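Local coordinates for protein sortase SrtE1 (Streptomyces coelicolor, PDB 5CUW) that anchors surface proteins to the cell wall as a class E sortase transpeptidase, recognizing Leu-Ala-x-Thr-Gly and, less favourably, Leu-Pro-x-Thr-Gly sorting signals, at residues Arg103-Leu108 against Met173-Lys178; Tyr122-Met127 against Met179-Pro184. All coordinates share one frame; numbering follows the deposited sequence.

In the fold
Both contacts involve strand 171-184, and their centres are about 16 Å apart. Contact 1 sets a short 3-10 turn, from the loop between strands 87-92 and 113-117, against the half of the strand that follows Arg172, inferred to belong to the active site; the side chain of Met173 is about 6 Å from that of Arg172 and about 7 Å from that of Cys163. Contact 2 pairs the far half of the same strand with strand 121-134, away from the annotated sites. Met127 joins the two: its CG packs on Leu108 CB at 3.8 Å and on Val175 CG1 at 3.9 Å. Nearby, Lys178 N probably donates a hydrogen bond to Lys126 O.

Contact 1: Arg103-Leu108 against Met173-Lys178; sequences RYINKL and MIVWGK
A short 3-10 turn around Ile105, Asn106 and Lys107 packs against strand 173-178, with Ile105 and Val175 as the nearest backbone pair, 7.1 Å between their CA atoms, and no hydrogen bond crosses the gap. The turn carries its own backbone bonds, from Lys107 N to Tyr104 O and a longer one from Leu108 N to Ile105 O. What joins it to the strand is therefore side-chain packing.

Ile105 is the centre of this packing. Its CG1 branch sits between the backbone N and the carbonyl carbon (chi1 64°), and CD1 extends beyond it to lie 3.6 Å from Val175 CG2. The two side chains run past each other in opposite directions, and CG2 of Val175 also touches the carbonyl O of Ile105. On the side nearer Arg172, Met173 is modelled in two conformers, so its contacts are provisional. In the one described here CE lies 3.8 Å from Ile105 CG1; the chain is straight through its first two torsions and bends at the last (chi3 61°), which turns the methyl toward the isoleucine while SD passes 3.4 Å from CB of Asn106. Met173 and Asn106 cross at roughly a right angle, whereas Met173 and Ile105 run past each other in opposite directions. Leu108 adds a looser touch at the other end, its CD1 4.3 Å from Val175 CG1.

The backbones of Met173 and Val175 bond to Thr162 and Leu160 of strand 156-164. Arg103, just ahead of the turn, forms salt bridges with Glu100 and Glu166. The arrangement is that of a loop packed over one face of the sortase beta-barrel: an apolar, largely buried layer covers the strand immediately after Arg172, the inferred proton donor, and near Cys163, also inferred to be an active-site residue.

Contact 2: Tyr122-Met127 against Met179-Pro184; sequences YFVYKM and MVEERP
Met179 packs against both Tyr125 and Phe123 where strands 122-127 and 179-184 pair antiparallel, their axes at 164°. The backbone is tightly joined: Tyr122 and Arg183 exchange two N-H to O bonds, and Val124 N donates to Glu181 O. Val124 O receives Val180 N at 2.7 Å, almost straight (179°), and more weakly Glu181 N at 3.3 Å, so Val180 and Glu181 both face Val124 in a classic beta bulge.

On the face bearing Phe123 and Tyr125, packing is close. The Met179 chain bends at chi3 (-71°), carrying CE to 3.5 Å from Tyr125 CZ and 3.6 Å from Phe123 CD1. Its sulfur makes Met-aromatic contacts with both rings, at the edge of Phe123 and oblique to Tyr125. Alongside, Glu182 lays CG against Phe123 CE1 at 3.6 Å and sends its carboxylate on to Arg156 and Lys85.

Toward solvent the contact is looser. Val180 CG2 still packs on Val124 CG1 at 3.6 Å, but meets CG of the exposed Lys126 only at 4.1 Å. Within strand 179-184, on the face that also carries Val124 and Tyr122, Glu181 OE2 uses its syn lone pair to accept Arg183 NH1, 2.7 Å away in the guanidinium plane; the carbonyls of Gly188 and Lys187 hold Arg183 NE and NH2.

Chemically, the contact combines a sulfur-aromatic cluster with charged groups paired near its margin; the two cations beside Glu182 probably stabilise its ionised form.

Contact 1: Arg103-Leu108 against Met173-Lys178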
# COMPACT_ATOMS: atom_id res chain seq x y z
N ARG A 103 4.52 10.12 -2.90
CA ARG A 103 5.70 10.98 -2.90
C ARG A 103 6.36 11.11 -1.51
O ARG A 103 7.59 11.17 -1.41
CB ARG A 103 5.35 12.37 -3.41
CG ARG A 103 6.57 13.25 -3.55
CD ARG A 103 6.27 14.56 -4.22
NE ARG A 103 7.51 15.29 -4.46
CZ ARG A 103 7.58 16.49 -5.04
NH1 ARG A 103 6.48 17.11 -5.45
NH2 ARG A 103 8.77 17.06 -5.20
N TYR A 104 5.56 11.16 -0.45
CA TYR A 104 6.14 11.36 0.88
C TYR A 104 5.91 10.21 1.86
O TYR A 104 5.84 10.43 3.07
CB TYR A 104 5.61 12.65 1.49
CG TYR A 104 5.97 13.89 0.69
CD1 TYR A 104 7.27 14.38 0.71
CD2 TYR A 104 5.03 14.54 -0.08
CE1 TYR A 104 7.61 15.52 -0.03
CE2 TYR A 104 5.35 15.67 -0.82
CZ TYR A 104 6.64 16.15 -0.79
OH TYR A 104 6.95 17.26 -1.52
N ILE A 105 5.81 8.98 1.37
CA ILE A 105 5.60 7.87 2.30
C ILE A 105 6.84 7.64 3.17
O ILE A 105 6.76 6.97 4.18
CB ILE A 105 5.20 6.53 1.58
CG1 ILE A 105 6.31 6.00 0.68
CG2 ILE A 105 3.87 6.71 0.82
CD1 ILE A 105 6.02 4.55 0.13
N ASN A 106 7.97 8.24 2.80
CA ASN A 106 9.15 8.14 3.65
C ASN A 106 9.06 9.08 4.85
O ASN A 106 9.97 9.12 5.67
CB ASN A 106 10.43 8.43 2.87
CG ASN A 106 10.45 9.81 2.25
OD1 ASN A 106 9.41 10.40 1.98
ND2 ASN A 106 11.65 10.32 2.00
N LYS A 107 7.96 9.83 4.96
CA LYS A 107 7.77 10.70 6.12
C LYS A 107 6.88 10.03 7.17
O LYS A 107 6.65 10.57 8.25
CB LYS A 107 7.19 12.04 5.70
CG LYS A 107 8.14 12.88 4.86
CD LYS A 107 9.48 13.05 5.57
CE LYS A 107 10.44 13.92 4.76
NZ LYS A 107 11.84 13.85 5.29
N LEU A 108 6.40 8.84 6.85
CA LEU A 108 5.65 8.05 7.82
C LEU A 108 6.56 7.55 8.95
O LEU A 108 7.69 7.15 8.71
CB LEU A 108 4.99 6.86 7.12
CG LEU A 108 3.88 7.31 6.18
CD1 LEU A 108 3.23 6.13 5.48
CD2 LEU A 108 2.86 8.13 6.95
N MET A 173 11.35 2.19 -3.03
CA MET A 173 11.21 2.46 -1.60
C MET A 173 9.99 1.71 -1.09
O MET A 173 8.92 1.78 -1.70
CB MET A 173 11.07 3.97 -1.35
CG MET A 173 10.46 4.32 0.01
SD MET A 173 10.56 6.09 0.35
CE MET A 173 9.60 6.77 -1.00
N ILE A 174 10.14 1.00 0.02
CA ILE A 174 9.08 0.15 0.55
C ILE A 174 8.68 0.57 1.98
O ILE A 174 9.54 0.74 2.84
CB ILE A 174 9.51 -1.33 0.58
CG1 ILE A 174 10.29 -1.69 -0.69
CG2 ILE A 174 8.32 -2.25 0.81
CD1 ILE A 174 9.51 -1.57 -1.96
N VAL A 175 7.39 0.73 2.22
CA VAL A 175 6.90 1.00 3.57
C VAL A 175 5.89 -0.10 3.96
O VAL A 175 5.01 -0.42 3.18
CB VAL A 175 6.24 2.39 3.63
CG1 VAL A 175 5.54 2.60 4.96
CG2 VAL A 175 7.27 3.46 3.37
N TRP A 176 6.06 -0.69 5.15
CA TRP A 176 5.15 -1.74 5.66
C TRP A 176 4.35 -1.30 6.89
O TRP A 176 4.85 -0.55 7.74
CB TRP A 176 5.93 -3.01 6.06
CG TRP A 176 6.67 -3.73 4.95
CD1 TRP A 176 6.12 -4.59 4.02
CD2 TRP A 176 8.09 -3.73 4.71
NE1 TRP A 176 7.11 -5.08 3.20
CE2 TRP A 176 8.32 -4.57 3.60
CE3 TRP A 176 9.17 -3.08 5.30
CZ2 TRP A 176 9.60 -4.79 3.08
CZ3 TRP A 176 10.44 -3.29 4.79
CH2 TRP A 176 10.64 -4.14 3.69
N GLY A 177 3.12 -1.80 6.99
CA GLY A 177 2.28 -1.57 8.14
C GLY A 177 1.61 -2.85 8.63
O GLY A 177 1.66 -3.87 7.94
N LYS A 178 1.01 -2.78 9.81
CA LYS A 178 0.32 -3.93 10.43
C LYS A 178 -1.09 -3.55 10.81
O LYS A 178 -1.30 -2.48 11.38
CB LYS A 178 1.05 -4.40 11.68
CG LYS A 178 2.47 -4.83 11.48
CD LYS A 178 3.07 -5.29 12.80
CE LYS A 178 2.90 -4.24 13.88
NZ LYS A 178 3.49 -4.67 15.18

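Contact 2: Tyr122-Met127 against Met179-Pro184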
# COMPACT_ATOMS: atom_id res chain seq x y z
N TYR A 122 -13.74 -0.64 7.06
CA TYR A 122 -12.51 0.13 7.17
C TYR A 122 -11.41 -0.77 7.73
O TYR A 122 -11.58 -1.40 8.77
CB TYR A 122 -12.68 1.34 8.08
CG TYR A 122 -13.67 2.37 7.61
CD1 TYR A 122 -13.29 3.36 6.71
CD2 TYR A 122 -14.98 2.37 8.08
CE1 TYR A 122 -14.20 4.33 6.28
CE2 TYR A 122 -15.89 3.33 7.66
CZ TYR A 122 -15.49 4.31 6.76
OH TYR A 122 -16.38 5.26 6.34
N PHE A 123 -10.27 -0.83 7.04
CA PHE A 123 -9.11 -1.56 7.54
C PHE A 123 -8.04 -0.57 7.97
O PHE A 123 -7.46 0.13 7.13
CB PHE A 123 -8.58 -2.50 6.46
CG PHE A 123 -9.55 -3.57 6.07
CD1 PHE A 123 -9.67 -4.73 6.84
CD2 PHE A 123 -10.34 -3.43 4.94
CE1 PHE A 123 -10.58 -5.73 6.47
CE2 PHE A 123 -11.24 -4.41 4.59
CZ PHE A 123 -11.36 -5.56 5.35
N VAL A 124 -7.78 -0.49 9.26
CA VAL A 124 -6.79 0.45 9.77
C VAL A 124 -5.45 -0.24 10.01
O VAL A 124 -5.35 -1.12 10.86
CB VAL A 124 -7.24 1.12 11.08
CG1 VAL A 124 -6.15 2.06 11.61
CG2 VAL A 124 -8.55 1.87 10.86
N TYR A 125 -4.43 0.18 9.26
CA TYR A 125 -3.07 -0.26 9.49
C TYR A 125 -2.26 0.84 10.14
O TYR A 125 -2.57 2.03 10.00
CB TYR A 125 -2.39 -0.66 8.18
CG TYR A 125 -3.07 -1.76 7.39
CD1 TYR A 125 -4.11 -1.47 6.53
CD2 TYR A 125 -2.62 -3.08 7.46
CE1 TYR A 125 -4.73 -2.47 5.77
CE2 TYR A 125 -3.25 -4.09 6.69
CZ TYR A 125 -4.29 -3.78 5.86
OH TYR A 125 -4.90 -4.78 5.10
N LYS A 126 -1.20 0.45 10.84
CA LYS A 126 -0.22 1.43 11.32
C LYS A 126 1.17 1.11 10.77
O LYS A 126 1.57 -0.06 10.69
CB LYS A 126 -0.22 1.48 12.84
CG LYS A 126 -1.47 2.19 13.36
CD LYS A 126 -1.43 2.46 14.85
CE LYS A 126 -2.75 3.09 15.31
NZ LYS A 126 -2.90 3.03 16.79
N MET A 127 1.88 2.16 10.37
CA MET A 127 3.22 2.02 9.81
C MET A 127 4.12 1.31 10.80
O MET A 127 4.08 1.59 12.00
CB MET A 127 3.79 3.41 9.44
CG MET A 127 5.15 3.40 8.75
SD MET A 127 6.59 3.47 9.86
CE MET A 127 7.93 3.33 8.68
N MET A 179 -2.06 -4.43 10.58
CA MET A 179 -3.45 -4.10 10.86
C MET A 179 -3.73 -3.97 12.35
O MET A 179 -3.29 -4.79 13.14
CB MET A 179 -4.38 -5.15 10.24
CG MET A 179 -5.83 -4.64 10.11
SD MET A 179 -6.93 -5.88 9.41
CE MET A 179 -6.37 -5.90 7.70
N VAL A 180 -4.49 -2.94 12.73
CA VAL A 180 -4.84 -2.76 14.13
C VAL A 180 -6.35 -2.74 14.36
O VAL A 180 -6.79 -2.95 15.49
CB VAL A 180 -4.21 -1.47 14.71
CG1 VAL A 180 -2.69 -1.57 14.65
CG2 VAL A 180 -4.68 -0.26 13.94
N GLU A 181 -7.13 -2.51 13.31
CA GLU A 181 -8.59 -2.49 13.42
C GLU A 181 -9.27 -2.93 12.12
O GLU A 181 -8.87 -2.52 11.03
CB GLU A 181 -9.11 -1.09 13.82
CG GLU A 181 -10.60 -1.09 14.15
CD GLU A 181 -11.20 0.30 14.46
OE1 GLU A 181 -10.49 1.33 14.33
OE2 GLU A 181 -12.40 0.35 14.82
N GLU A 182 -10.26 -3.80 12.24
CA GLU A 182 -11.14 -4.13 11.12
C GLU A 182 -12.51 -3.66 11.54
O GLU A 182 -13.11 -4.21 12.47
CB GLU A 182 -11.11 -5.64 10.82
CG GLU A 182 -12.05 -6.06 9.69
CD GLU A 182 -12.00 -7.57 9.42
OE1 GLU A 182 -11.22 -8.27 10.09
OE2 GLU A 182 -12.74 -8.04 8.53
N ARG A 183 -13.00 -2.62 10.88
CA ARG A 183 -14.19 -1.90 11.34
C ARG A 183 -15.33 -1.90 10.31
O ARG A 183 -15.16 -1.40 9.20
CB ARG A 183 -13.82 -0.46 11.70
CG ARG A 183 -14.96 0.38 12.24
CD ARG A 183 -14.47 1.80 12.50
NE ARG A 183 -15.44 2.58 13.26
CZ ARG A 183 -15.43 2.69 14.59
NH1 ARG A 183 -14.49 2.07 15.29
NH2 ARG A 183 -16.35 3.42 15.20
N PRO A 184 -16.48 -2.47 10.69
CA PRO A 184 -17.66 -2.49 9.82
C PRO A 184 -18.08 -1.07 9.49
O PRO A 184 -18.06 -0.20 10.36
CB PRO A 184 -18.73 -3.17 10.68
CG PRO A 184 -17.99 -3.91 11.72
CD PRO A 184 -16.75 -3.11 11.99